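Local atomic coordinates of polygalacturonase (Pectobacterium carotovorum subsp. carotovorum, PDB entry 1BHE), a protein that hydrolyses the alpha-1,4 links between galacturonosyl units of polygalacturonic acid, contributing to the maceration and soft-rotting of plant tissue. Residues Pro9-Ser14 and Thr163-Ser168; Thr16-Asp21 and Ser27-Ala32; Ser133-Ala138 and Ile192-Thr197; Val178-Asp183 and Lys232-Thr237; His251-Gly256 and Val265-Leu270. One frame throughout, in Å; residues are numbered along the deposited sequence.

Contact 1: Pro9-Ser14 and Thr163-Ser168; sequences PKTPSS and TLYNVS
On the outer surface of the right-handed parallel beta-helix typical of family 28 glycosidases, the extended N-terminal segment Pro9-Ser14 lies against a strand, with Pro9 resting on the ring of Tyr165. CB of Pro9 sits over one face in a CH-pi contact, 3.9 Å from the centroid of the Tyr165 ring and 24° off its normal. CG of Pro9 is shifted towards the rim and comes within 3.6 Å of Tyr165 CD1. The carbonyl O of Pro9 lies above this same face, while CB of Asn166 covers the opposite one. CG anti to the backbone N (chi1 178°) carries the Tyr165 ring out from the strand to Pro9. Two residues earlier on the strand, Thr163 adds its methyl, CG2 lying 3.8 Å from Pro9 CB. Thr11 approaches from the edge, its OG1 near the ring plane and 3.8 Å from Tyr165 CE2. Asn166 stands where the chain turns a corner from one face of the beta-helix to the next, and a water links Thr11 OG1 (2.9 Å) to Asn166 ND2 (3.1 Å), accepting from the amide. The phenol OH is hydrogen-bonded to Glu8, the residue before Pro9. Carbon-to-ring packing therefore carries the contact, the direct polar link lies just beyond it at Glu8, and the ring, covered on both faces and tied at its OH, is probably restrained from flipping.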
# COMPACT_ATOMS: atom_id res chain seq x y z
N PRO A 9 15.75 10.23 3.60
CA PRO A 9 16.36 10.04 2.30
C PRO A 9 16.93 11.33 1.73
O PRO A 9 16.46 12.42 2.03
CB PRO A 9 15.20 9.57 1.41
CG PRO A 9 14.24 8.94 2.37
CD PRO A 9 14.32 9.83 3.60
N LYS A 10 17.94 11.21 0.88
CA LYS A 10 18.54 12.34 0.19
C LYS A 10 18.29 12.14 -1.30
O LYS A 10 18.44 11.00 -1.77
CB LYS A 10 20.04 12.45 0.47
CG LYS A 10 20.39 12.75 1.91
CD LYS A 10 21.78 13.38 2.00
CE LYS A 10 22.33 13.29 3.41
NZ LYS A 10 21.51 14.10 4.36
N THR A 11 17.85 13.16 -2.03
CA THR A 11 17.59 12.91 -3.45
C THR A 11 18.87 12.83 -4.26
O THR A 11 19.76 13.67 -4.13
CB THR A 11 16.72 14.02 -4.04
OG1 THR A 11 15.65 14.28 -3.10
CG2 THR A 11 16.13 13.70 -5.40
N PRO A 12 18.95 11.83 -5.13
CA PRO A 12 20.09 11.65 -6.00
C PRO A 12 20.25 12.78 -7.01
O PRO A 12 19.30 13.47 -7.37
CB PRO A 12 19.80 10.35 -6.75
CG PRO A 12 18.68 9.69 -6.04
CD PRO A 12 17.92 10.78 -5.34
N SER A 13 21.48 12.95 -7.48
CA SER A 13 21.77 13.94 -8.52
C SER A 13 21.25 13.34 -9.83
O SER A 13 21.11 12.11 -9.93
CB SER A 13 23.25 14.26 -8.59
OG SER A 13 23.95 13.23 -9.28
N SER A 14 20.91 14.17 -10.80
CA SER A 14 20.35 13.66 -12.05
C SER A 14 21.42 13.18 -13.02
O SER A 14 22.49 13.80 -13.12
CB SER A 14 19.52 14.76 -12.72
OG SER A 14 20.39 15.83 -13.06
N THR A 163 13.83 3.17 -2.13
CA THR A 163 13.41 4.41 -1.48
C THR A 163 12.26 5.08 -2.23
O THR A 163 12.32 5.19 -3.45
CB THR A 163 14.58 5.42 -1.41
OG1 THR A 163 15.62 4.87 -0.60
CG2 THR A 163 14.12 6.75 -0.82
N LEU A 164 11.26 5.54 -1.51
CA LEU A 164 10.13 6.29 -2.04
C LEU A 164 10.09 7.59 -1.23
O LEU A 164 9.76 7.51 -0.04
CB LEU A 164 8.82 5.55 -1.82
CG LEU A 164 7.71 5.47 -2.85
CD1 LEU A 164 6.34 5.38 -2.18
CD2 LEU A 164 7.74 6.56 -3.90
N TYR A 165 10.45 8.73 -1.82
CA TYR A 165 10.57 9.94 -1.01
C TYR A 165 9.98 11.22 -1.57
O TYR A 165 10.20 11.53 -2.74
CB TYR A 165 12.09 10.18 -0.85
CG TYR A 165 12.46 11.44 -0.08
CD1 TYR A 165 12.10 11.61 1.24
CD2 TYR A 165 13.18 12.44 -0.72
CE1 TYR A 165 12.46 12.77 1.93
CE2 TYR A 165 13.55 13.59 -0.04
CZ TYR A 165 13.18 13.75 1.28
OH TYR A 165 13.55 14.90 1.96
N ASN A 166 9.34 11.99 -0.68
CA ASN A 166 8.89 13.34 -1.03
C ASN A 166 8.15 13.34 -2.35
O ASN A 166 8.54 14.08 -3.25
CB ASN A 166 10.17 14.19 -1.08
CG ASN A 166 9.96 15.68 -1.23
OD1 ASN A 166 8.94 16.22 -0.82
ND2 ASN A 166 10.93 16.35 -1.85
N VAL A 167 7.10 12.56 -2.50
CA VAL A 167 6.38 12.46 -3.77
C VAL A 167 4.89 12.21 -3.58
O VAL A 167 4.47 11.68 -2.56
CB VAL A 167 7.05 11.30 -4.56
CG1 VAL A 167 6.89 9.98 -3.81
CG2 VAL A 167 6.53 11.18 -5.98
N SER A 168 4.07 12.60 -4.56
CA SER A 168 2.63 12.40 -4.47
C SER A 168 2.19 11.32 -5.48
O SER A 168 2.63 11.31 -6.62
CB SER A 168 1.81 13.66 -4.73
OG SER A 168 2.09 14.67 -3.77
O HOH W 1 12.77 14.52 -3.55

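Contact 2: Thr16-Asp21 and Ser27-Ala32; sequences TTLKAD and STIQKA
Leu18 projects from strand 14-19 towards helix 26-33 and meets Ala32 and Ile29 there. Its CB points at the helix, and the next atom, CG, lies anti to the carbonyl carbon (chi1 -53°), already 4.5 Å from Ala32 CB. The chain then forks. CD2 stays on the flank, 4.3 Å from Ala32 CB, whereas CD1, extended away from CA (chi2 169°), makes the closest approach. This methyl lies 4.0 Å from Ala32 CB and equally 4.0 Å from Ile29 CG1, and it also comes near the CA of Ile29 and the carbonyl O of Thr28. Leu18 thus reaches the helix backbone between two side chains one turn apart. Thr16, on the same side of the strand, extends the apolar strip by placing CG2 4.3 Å from Ala32 CB. Its hydroxyl takes part through water: a water 2.7 Å from Thr16 OG1 donates to Ala32 O, also at 2.7 Å, and so bridges strand and helix where no direct hydrogen bond does. Strand 16-19 and helix 27-32 run nearly antiparallel, at 174°, with their axes 9.9 Å apart, and the turn between them is short. Far from the centre of the chain, the helix lies across the N-terminal end of the beta-helix, consistent with the cap common in such folds. Leu18 and Ala32 share Val42 of strand 41-45 as a neighbour, while Leu18 also touches Phe52, and Ile29 touches Leu57, on strand 51-58.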
# COMPACT_ATOMS: atom_id res chain seq x y z
N THR A 16 20.40 12.48 -16.31
CA THR A 16 19.80 13.04 -17.52
C THR A 16 18.57 13.86 -17.14
O THR A 16 17.90 13.52 -16.16
CB THR A 16 19.34 11.89 -18.45
OG1 THR A 16 20.47 11.14 -18.92
CG2 THR A 16 18.59 12.40 -19.67
N THR A 17 18.29 14.92 -17.88
CA THR A 17 17.10 15.72 -17.61
C THR A 17 16.22 15.74 -18.86
O THR A 17 16.73 16.02 -19.95
CB THR A 17 17.44 17.15 -17.15
OG1 THR A 17 18.20 17.08 -15.94
CG2 THR A 17 16.17 17.95 -16.87
N LEU A 18 14.95 15.39 -18.71
CA LEU A 18 14.01 15.36 -19.80
C LEU A 18 12.96 16.45 -19.61
O LEU A 18 12.63 16.79 -18.48
CB LEU A 18 13.30 14.00 -19.92
CG LEU A 18 14.18 12.75 -19.99
CD1 LEU A 18 13.33 11.49 -19.83
CD2 LEU A 18 14.98 12.69 -21.28
N LYS A 19 12.50 17.06 -20.70
CA LYS A 19 11.51 18.13 -20.64
C LYS A 19 10.22 17.67 -21.31
O LYS A 19 10.24 17.12 -22.41
CB LYS A 19 12.06 19.42 -21.27
CG LYS A 19 13.21 20.01 -20.46
CD LYS A 19 13.54 21.44 -20.83
CE LYS A 19 14.80 21.90 -20.10
NZ LYS A 19 15.43 23.09 -20.73
N ALA A 20 9.09 17.80 -20.61
CA ALA A 20 7.82 17.29 -21.11
C ALA A 20 7.28 18.11 -22.28
O ALA A 20 7.36 19.33 -22.27
CB ALA A 20 6.78 17.28 -20.00
N ASP A 21 6.67 17.43 -23.24
CA ASP A 21 6.00 18.07 -24.37
C ASP A 21 4.64 17.39 -24.54
O ASP A 21 4.12 16.86 -23.56
CB ASP A 21 6.82 18.00 -25.64
CG ASP A 21 7.31 16.61 -26.01
OD1 ASP A 21 6.59 15.61 -25.80
OD2 ASP A 21 8.44 16.54 -26.54
N SER A 27 9.02 5.51 -24.40
CA SER A 27 10.34 5.10 -24.86
C SER A 27 11.41 6.14 -24.56
O SER A 27 12.56 5.76 -24.32
CB SER A 27 10.32 4.70 -26.33
OG SER A 27 9.76 5.76 -27.10
N THR A 28 11.06 7.42 -24.54
CA THR A 28 12.03 8.46 -24.20
C THR A 28 12.49 8.30 -22.75
O THR A 28 13.68 8.37 -22.46
CB THR A 28 11.50 9.88 -24.46
OG1 THR A 28 10.41 10.18 -23.58
CG2 THR A 28 11.02 10.02 -25.89
N ILE A 29 11.55 8.05 -21.84
CA ILE A 29 11.91 7.84 -20.44
C ILE A 29 12.66 6.53 -20.26
O ILE A 29 13.68 6.48 -19.56
CB ILE A 29 10.66 7.88 -19.54
CG1 ILE A 29 9.99 9.26 -19.59
CG2 ILE A 29 11.04 7.55 -18.09
CD1 ILE A 29 8.63 9.33 -18.91
N GLN A 30 12.21 5.44 -20.87
CA GLN A 30 12.86 4.15 -20.75
C GLN A 30 14.31 4.19 -21.24
O GLN A 30 15.21 3.68 -20.59
CB GLN A 30 12.11 3.03 -21.47
CG GLN A 30 12.57 1.63 -21.06
CD GLN A 30 12.37 1.40 -19.57
OE1 GLN A 30 11.23 1.34 -19.12
NE2 GLN A 30 13.47 1.28 -18.82
N LYS A 31 14.53 4.83 -22.39
CA LYS A 31 15.88 4.97 -22.94
C LYS A 31 16.79 5.70 -21.96
O LYS A 31 17.92 5.27 -21.71
CB LYS A 31 15.83 5.73 -24.27
CG LYS A 31 17.21 5.90 -24.91
CD LYS A 31 17.11 6.49 -26.31
CE LYS A 31 18.49 6.59 -26.95
NZ LYS A 31 18.43 7.34 -28.24
N ALA A 32 16.31 6.78 -21.35
CA ALA A 32 17.06 7.53 -20.36
C ALA A 32 17.34 6.67 -19.13
O ALA A 32 18.44 6.72 -18.58
CB ALA A 32 16.30 8.79 -19.95
O HOH W 2 20.32 8.47 -19.46

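Contact 3: Ser133-Ala138 and Ile192-Thr197; sequences SWWELA and IKTPST
Trp135 brings the outer, six-membered end of its indole against the ring of Pro195 and the methyl of Thr194. The closest point is Trp135 CH2, 3.4 Å from Pro195 CD, and Trp135 CZ3 lies 3.9 Å from Pro195 CG. On the neighbouring corner, Trp135 CZ2 meets Thr194 CG2 at 3.7 Å. These carbons come in obliquely to the indole, and the Trp135 and Pro195 side chains run across each other at about a right angle. Thr194 CG2 stands anti to the backbone N (OG1 chi1 -78°), which turns the methyl to the tryptophan and the hydroxyl away from it. The polar atoms of both residues meet the backbone of Ser172: Trp135 NE1 bonds to its O and Thr194 OG1 to its N, and OG1 is also bonded to His176 NE2. In the same segment as the indole, Ser133 and Glu136 form a capping box at the way into helix 136-144. Ser133 OG accepts from Glu136 N at 3.2 Å, and in return Ser133 N donates to Glu136 OE1 at 2.8 Å, with an angle of 160° at the hydrogen. The contact joins this loop-and-helix excursion to the segment leaving strand 183-193, in the neighbourhood of the active site: the Thr194 side chain is about 8 Å from that of Asp223, the predicted proton donor. No hydrogen bond crosses directly between the two segments, so their mutual grip is apolar, while the backbone of Ser172 binds both the indole nitrogen and the threonine hydroxyl, consistent with its setting the two partners relative to each other.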
# COMPACT_ATOMS: atom_id res chain seq x y z
N SER A 133 -13.96 3.44 -17.05
CA SER A 133 -12.68 3.77 -16.42
C SER A 133 -12.17 2.54 -15.67
O SER A 133 -12.92 1.57 -15.52
CB SER A 133 -12.86 4.89 -15.40
OG SER A 133 -13.63 4.44 -14.29
N TRP A 134 -10.95 2.60 -15.15
CA TRP A 134 -10.42 1.47 -14.38
C TRP A 134 -11.27 1.21 -13.13
O TRP A 134 -11.55 0.06 -12.80
CB TRP A 134 -9.00 1.75 -13.92
CG TRP A 134 -7.91 1.93 -14.92
CD1 TRP A 134 -7.18 3.08 -15.08
CD2 TRP A 134 -7.37 0.99 -15.83
NE1 TRP A 134 -6.23 2.90 -16.06
CE2 TRP A 134 -6.32 1.62 -16.53
CE3 TRP A 134 -7.67 -0.34 -16.15
CZ2 TRP A 134 -5.58 0.99 -17.53
CZ3 TRP A 134 -6.93 -0.97 -17.13
CH2 TRP A 134 -5.90 -0.31 -17.81
N TRP A 135 -11.68 2.26 -12.42
CA TRP A 135 -12.46 2.04 -11.19
C TRP A 135 -13.85 1.50 -11.47
O TRP A 135 -14.39 0.74 -10.65
CB TRP A 135 -12.52 3.31 -10.34
CG TRP A 135 -11.18 3.73 -9.81
CD1 TRP A 135 -10.11 2.95 -9.48
CD2 TRP A 135 -10.81 5.07 -9.49
NE1 TRP A 135 -9.08 3.73 -9.02
CE2 TRP A 135 -9.48 5.04 -9.02
CE3 TRP A 135 -11.45 6.31 -9.61
CZ2 TRP A 135 -8.79 6.19 -8.65
CZ3 TRP A 135 -10.77 7.46 -9.24
CH2 TRP A 135 -9.45 7.39 -8.76
N GLU A 136 -14.44 1.81 -12.62
CA GLU A 136 -15.76 1.29 -12.98
C GLU A 136 -15.79 -0.22 -13.16
O GLU A 136 -16.86 -0.82 -13.06
CB GLU A 136 -16.26 1.99 -14.25
CG GLU A 136 -16.89 3.34 -13.92
CD GLU A 136 -17.19 4.22 -15.12
OE1 GLU A 136 -16.56 4.06 -16.18
OE2 GLU A 136 -18.06 5.10 -14.97
N LEU A 137 -14.65 -0.87 -13.37
CA LEU A 137 -14.57 -2.32 -13.47
C LEU A 137 -14.79 -3.04 -12.15
O LEU A 137 -15.14 -4.23 -12.16
CB LEU A 137 -13.22 -2.73 -14.06
CG LEU A 137 -12.88 -2.25 -15.47
CD1 LEU A 137 -11.38 -2.30 -15.71
CD2 LEU A 137 -13.61 -3.08 -16.53
N ALA A 138 -14.60 -2.40 -11.01
CA ALA A 138 -14.78 -3.02 -9.70
C ALA A 138 -16.23 -3.41 -9.43
O ALA A 138 -16.50 -4.54 -9.00
CB ALA A 138 -14.28 -2.11 -8.59
N ILE A 192 -0.31 9.99 -0.61
CA ILE A 192 -1.18 9.16 -1.43
C ILE A 192 -2.60 9.74 -1.35
O ILE A 192 -3.11 9.93 -0.24
CB ILE A 192 -1.19 7.68 -1.01
CG1 ILE A 192 0.07 6.98 -1.53
CG2 ILE A 192 -2.42 6.93 -1.52
CD1 ILE A 192 0.41 5.71 -0.77
N LYS A 193 -3.20 10.02 -2.50
CA LYS A 193 -4.55 10.57 -2.51
C LYS A 193 -5.38 10.01 -3.66
O LYS A 193 -5.14 10.27 -4.84
CB LYS A 193 -4.54 12.10 -2.55
CG LYS A 193 -5.90 12.76 -2.43
CD LYS A 193 -6.66 12.39 -1.16
CE LYS A 193 -8.01 13.09 -1.14
NZ LYS A 193 -8.70 12.96 0.17
N THR A 194 -6.36 9.22 -3.28
CA THR A 194 -7.30 8.55 -4.18
C THR A 194 -8.66 8.56 -3.50
O THR A 194 -8.75 8.47 -2.28
CB THR A 194 -6.80 7.13 -4.47
OG1 THR A 194 -5.75 7.22 -5.46
CG2 THR A 194 -7.87 6.20 -5.02
N PRO A 195 -9.73 8.78 -4.26
CA PRO A 195 -11.07 8.86 -3.70
C PRO A 195 -11.44 7.69 -2.82
O PRO A 195 -11.18 6.52 -3.11
CB PRO A 195 -11.97 8.97 -4.93
CG PRO A 195 -11.10 9.52 -6.00
CD PRO A 195 -9.71 8.98 -5.73
N SER A 196 -12.19 7.96 -1.75
CA SER A 196 -12.63 6.96 -0.80
C SER A 196 -13.57 5.91 -1.36
O SER A 196 -13.72 4.82 -0.80
CB SER A 196 -13.34 7.68 0.37
OG SER A 196 -14.59 8.18 -0.09
N THR A 197 -14.20 6.17 -2.50
CA THR A 197 -15.12 5.25 -3.14
C THR A 197 -14.44 4.32 -4.15
O THR A 197 -15.09 3.41 -4.67
CB THR A 197 -16.21 6.05 -3.88
OG1 THR A 197 -15.54 7.04 -4.67
CG2 THR A 197 -17.13 6.73 -2.88

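Contact 4: Val178-Asp183 and Lys232-Thr237; sequences VFSDGD and KGRAET
Asp181 and Arg234 form a salt bridge between two turns of the parallel beta-helix, one leaving strand 177-180 and the other lying in the loop between strands 226-230 and 237-243. A single carboxylate oxygen does most of the work. Arg234 NE donates to Asp181 OD1 at 2.8 Å, along a fairly straight path of 158° to the syn lone pair, and OD1 lies close to the guanidinium plane. Arg234 NH2 adds a weak second bond to the same Asp181 OD1 at 3.3 Å. The carboxylate and guanidinium planes are 58° apart, so the pair is not the flat two-oxygen, two-nitrogen bridge; both donors turn to OD1. The arginine reaches it by a bend at chi3 (68°), and its NH2 also passes 4.0 Å from Ser180 CB at the end of the strand. In the next shell, Tyr231 makes a cation-pi contact with Arg234, and Met207 and Ser208 touch its side chain. Ser209 OG holds the turn around Asp181, bonded to both Phe179 O and Gly182 N, while Ser208 OG is hydrogen-bonded to the carbonyl O of Ala235. With two arginine donors already on it, the aspartate oxygen has a third partner: a water 2.7 Å from Asp181 OD1 donates to it and accepts from Ala235 N at 2.9 Å.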
# COMPACT_ATOMS: atom_id res chain seq x y z
N VAL A 178 3.45 -1.56 -3.89
CA VAL A 178 3.60 -2.93 -3.44
C VAL A 178 5.10 -3.25 -3.36
O VAL A 178 5.83 -3.00 -4.31
CB VAL A 178 2.92 -3.95 -4.37
CG1 VAL A 178 3.28 -5.39 -3.97
CG2 VAL A 178 1.41 -3.79 -4.39
N PHE A 179 5.53 -3.78 -2.22
CA PHE A 179 6.92 -4.16 -2.01
C PHE A 179 6.93 -5.66 -1.70
O PHE A 179 6.63 -6.05 -0.56
CB PHE A 179 7.55 -3.37 -0.86
CG PHE A 179 9.03 -3.61 -0.69
CD1 PHE A 179 9.94 -3.12 -1.61
CD2 PHE A 179 9.51 -4.32 0.40
CE1 PHE A 179 11.30 -3.34 -1.46
CE2 PHE A 179 10.86 -4.54 0.56
CZ PHE A 179 11.76 -4.05 -0.37
N SER A 180 7.20 -6.49 -2.70
CA SER A 180 7.09 -7.93 -2.57
C SER A 180 8.40 -8.70 -2.56
O SER A 180 9.28 -8.49 -3.38
CB SER A 180 6.31 -8.52 -3.77
OG SER A 180 5.00 -8.00 -3.80
N ASP A 181 8.48 -9.69 -1.67
CA ASP A 181 9.61 -10.58 -1.54
C ASP A 181 10.95 -9.86 -1.53
O ASP A 181 11.93 -10.28 -2.17
CB ASP A 181 9.58 -11.63 -2.66
CG ASP A 181 8.20 -12.25 -2.83
OD1 ASP A 181 7.69 -12.91 -1.91
OD2 ASP A 181 7.61 -12.05 -3.91
N GLY A 182 11.03 -8.80 -0.73
CA GLY A 182 12.25 -8.00 -0.67
C GLY A 182 12.70 -7.72 0.76
O GLY A 182 12.15 -8.20 1.75
N ASP A 183 13.73 -6.87 0.83
CA ASP A 183 14.32 -6.50 2.11
C ASP A 183 14.81 -5.05 2.09
O ASP A 183 15.79 -4.76 1.41
CB ASP A 183 15.47 -7.46 2.38
CG ASP A 183 16.21 -7.28 3.68
OD1 ASP A 183 16.14 -6.22 4.33
OD2 ASP A 183 16.92 -8.25 4.06
N LYS A 232 1.86 -17.96 2.15
CA LYS A 232 2.34 -19.33 2.30
C LYS A 232 3.34 -19.67 1.21
O LYS A 232 3.11 -19.35 0.04
CB LYS A 232 1.17 -20.32 2.25
CG LYS A 232 1.50 -21.66 2.90
CD LYS A 232 0.31 -22.61 2.87
CE LYS A 232 0.31 -23.45 1.60
NZ LYS A 232 -0.24 -24.83 1.84
N GLY A 233 4.47 -20.27 1.57
CA GLY A 233 5.48 -20.66 0.60
C GLY A 233 6.43 -19.53 0.21
O GLY A 233 7.23 -19.69 -0.70
N ARG A 234 6.30 -18.38 0.85
CA ARG A 234 7.14 -17.22 0.58
C ARG A 234 7.72 -16.74 1.91
O ARG A 234 7.39 -17.29 2.97
CB ARG A 234 6.38 -16.11 -0.13
CG ARG A 234 6.18 -16.35 -1.63
CD ARG A 234 4.98 -15.59 -2.16
NE ARG A 234 5.21 -14.14 -2.16
CZ ARG A 234 4.30 -13.25 -2.54
NH1 ARG A 234 3.10 -13.63 -2.96
NH2 ARG A 234 4.57 -11.95 -2.51
N ALA A 235 8.59 -15.73 1.85
CA ALA A 235 9.23 -15.23 3.05
C ALA A 235 8.28 -14.70 4.11
O ALA A 235 7.18 -14.21 3.85
CB ALA A 235 10.23 -14.12 2.69
N GLU A 236 8.79 -14.71 5.36
CA GLU A 236 8.05 -14.09 6.45
C GLU A 236 8.14 -12.56 6.29
O GLU A 236 9.10 -12.06 5.71
CB GLU A 236 8.60 -14.48 7.82
CG GLU A 236 8.32 -15.94 8.13
CD GLU A 236 9.13 -16.50 9.28
OE1 GLU A 236 9.97 -15.77 9.85
OE2 GLU A 236 8.94 -17.70 9.58
N THR A 237 7.12 -11.88 6.78
CA THR A 237 7.13 -10.41 6.78
C THR A 237 7.55 -10.00 8.18
O THR A 237 6.84 -10.30 9.14
CB THR A 237 5.74 -9.84 6.44
OG1 THR A 237 5.49 -10.11 5.05
CG2 THR A 237 5.68 -8.35 6.71
O HOH W 3 9.42 -14.54 -0.68

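Contact 5: His251-Gly256 and Val265-Leu270; sequences HGMSIG and VTVDDL
Met253 and Leu270 cross obliquely inside the parallel beta-helix, where strand 253-256 faces the chain around the corner at Asp269. The Leu270 methyl CD2 lies against the base of the methionine, 4.0 Å from Met253 CB and 4.1 Å from Met253 CG. With CG anti to N (chi1 168°), Met253 CG lies 4.3 Å from Val267 CG2; the bends at chi2 and chi3 then turn the thioether alongside the opposing strand. Further along, Ile255 points the same way, and its CD1 ends 4.5 Å from Val265 CG2. The two touching parts run in nearly opposite directions, 164° apart. Around them, Ile228 touches Met253, Ile255 and Val265, and Phe247 touches Met253 and Leu270. Between the two inward side chains Ser254 turns the other way, its OG hydrogen-bonded to Asp224 and Arg280, and His251, inferred to be part of the active site, lies two residues before Met253. All five touching residues are buried and no hydrogen bond crosses, so the contact is pure apolar packing at van der Waals range or a little beyond, joining opposing walls of the core.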
# COMPACT_ATOMS: atom_id res chain seq x y z
N HIS A 251 -9.43 1.94 4.48
CA HIS A 251 -9.88 0.82 5.30
C HIS A 251 -8.97 0.54 6.48
O HIS A 251 -9.23 -0.43 7.20
CB HIS A 251 -10.13 -0.42 4.43
CG HIS A 251 -11.34 -0.32 3.55
ND1 HIS A 251 -11.67 -1.32 2.66
CD2 HIS A 251 -12.30 0.62 3.41
CE1 HIS A 251 -12.77 -0.99 2.00
NE2 HIS A 251 -13.17 0.19 2.44
N GLY A 252 -7.96 1.37 6.73
CA GLY A 252 -7.14 1.20 7.90
C GLY A 252 -5.66 0.91 7.81
O GLY A 252 -5.05 0.73 6.76
N MET A 253 -5.05 0.92 8.99
CA MET A 253 -3.67 0.51 9.24
C MET A 253 -3.79 -0.99 9.52
O MET A 253 -4.02 -1.40 10.66
CB MET A 253 -3.08 1.29 10.40
CG MET A 253 -1.75 0.77 10.94
SD MET A 253 -0.45 0.73 9.67
CE MET A 253 -0.21 -1.03 9.49
N SER A 254 -3.80 -1.79 8.46
CA SER A 254 -4.09 -3.20 8.56
C SER A 254 -2.96 -4.20 8.36
O SER A 254 -1.93 -3.98 7.74
CB SER A 254 -5.18 -3.55 7.51
OG SER A 254 -6.31 -2.71 7.66
N ILE A 255 -3.21 -5.39 8.91
CA ILE A 255 -2.39 -6.58 8.78
C ILE A 255 -3.33 -7.68 8.26
O ILE A 255 -4.37 -7.89 8.89
CB ILE A 255 -1.71 -7.03 10.07
CG1 ILE A 255 -0.60 -6.05 10.49
CG2 ILE A 255 -1.13 -8.43 9.96
CD1 ILE A 255 -0.14 -6.25 11.93
N GLY A 256 -3.01 -8.32 7.14
CA GLY A 256 -3.88 -9.36 6.59
C GLY A 256 -4.47 -8.90 5.26
O GLY A 256 -4.11 -7.83 4.77
N VAL A 265 6.09 -5.71 14.28
CA VAL A 265 5.50 -4.54 13.66
C VAL A 265 5.29 -3.45 14.71
O VAL A 265 4.61 -3.68 15.71
CB VAL A 265 4.15 -4.88 13.01
CG1 VAL A 265 3.54 -3.66 12.33
CG2 VAL A 265 4.32 -6.00 11.99
N THR A 266 5.90 -2.29 14.49
CA THR A 266 5.84 -1.17 15.41
C THR A 266 5.13 0.03 14.78
O THR A 266 5.61 0.61 13.81
CB THR A 266 7.25 -0.74 15.85
OG1 THR A 266 7.93 -1.84 16.49
CG2 THR A 266 7.22 0.43 16.81
N VAL A 267 3.99 0.41 15.35
CA VAL A 267 3.22 1.56 14.90
C VAL A 267 3.23 2.62 16.00
O VAL A 267 2.74 2.33 17.10
CB VAL A 267 1.76 1.21 14.58
CG1 VAL A 267 1.02 2.44 14.06
CG2 VAL A 267 1.65 0.08 13.56
N ASP A 268 3.73 3.81 15.72
CA ASP A 268 3.78 4.89 16.70
C ASP A 268 3.50 6.24 16.06
O ASP A 268 3.99 6.54 14.97
CB ASP A 268 5.13 4.93 17.43
CG ASP A 268 5.16 6.01 18.51
OD1 ASP A 268 4.35 5.93 19.46
OD2 ASP A 268 5.98 6.94 18.42
N ASP A 269 2.74 7.08 16.76
CA ASP A 269 2.41 8.41 16.31
C ASP A 269 1.67 8.35 14.97
O ASP A 269 2.23 8.62 13.90
CB ASP A 269 3.64 9.31 16.21
CG ASP A 269 3.28 10.76 15.92
OD1 ASP A 269 2.09 11.11 16.03
OD2 ASP A 269 4.19 11.55 15.58
N LEU A 270 0.40 7.99 15.06
CA LEU A 270 -0.46 7.87 13.89
C LEU A 270 -1.76 8.64 14.09
O LEU A 270 -2.53 8.33 15.00
CB LEU A 270 -0.77 6.40 13.59
CG LEU A 270 -1.77 6.14 12.45
CD1 LEU A 270 -1.29 6.74 11.14
CD2 LEU A 270 -2.03 4.65 12.30

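From the N terminus, contact 1 opens first and closes about 150 residues later, where the N-terminal segment meets strand 162-165. Contact 2 lies wholly within that span, a short local turn joining strand 14-19 to helix 26-33. Contact 3 opens inside the same span but closes beyond it, so it crosses contact 1, and it ties a helical excursion to the end of strand 183-193. Contact 4 opens within contact 3 and closes after it, crossing it in turn, yet follows contact 1 in series; it joins the turn after strand 177-180 to the loop before strand 237-243. Contact 5 comes last, closing a short loop between strand 253-256 and strand 258-273 across the core.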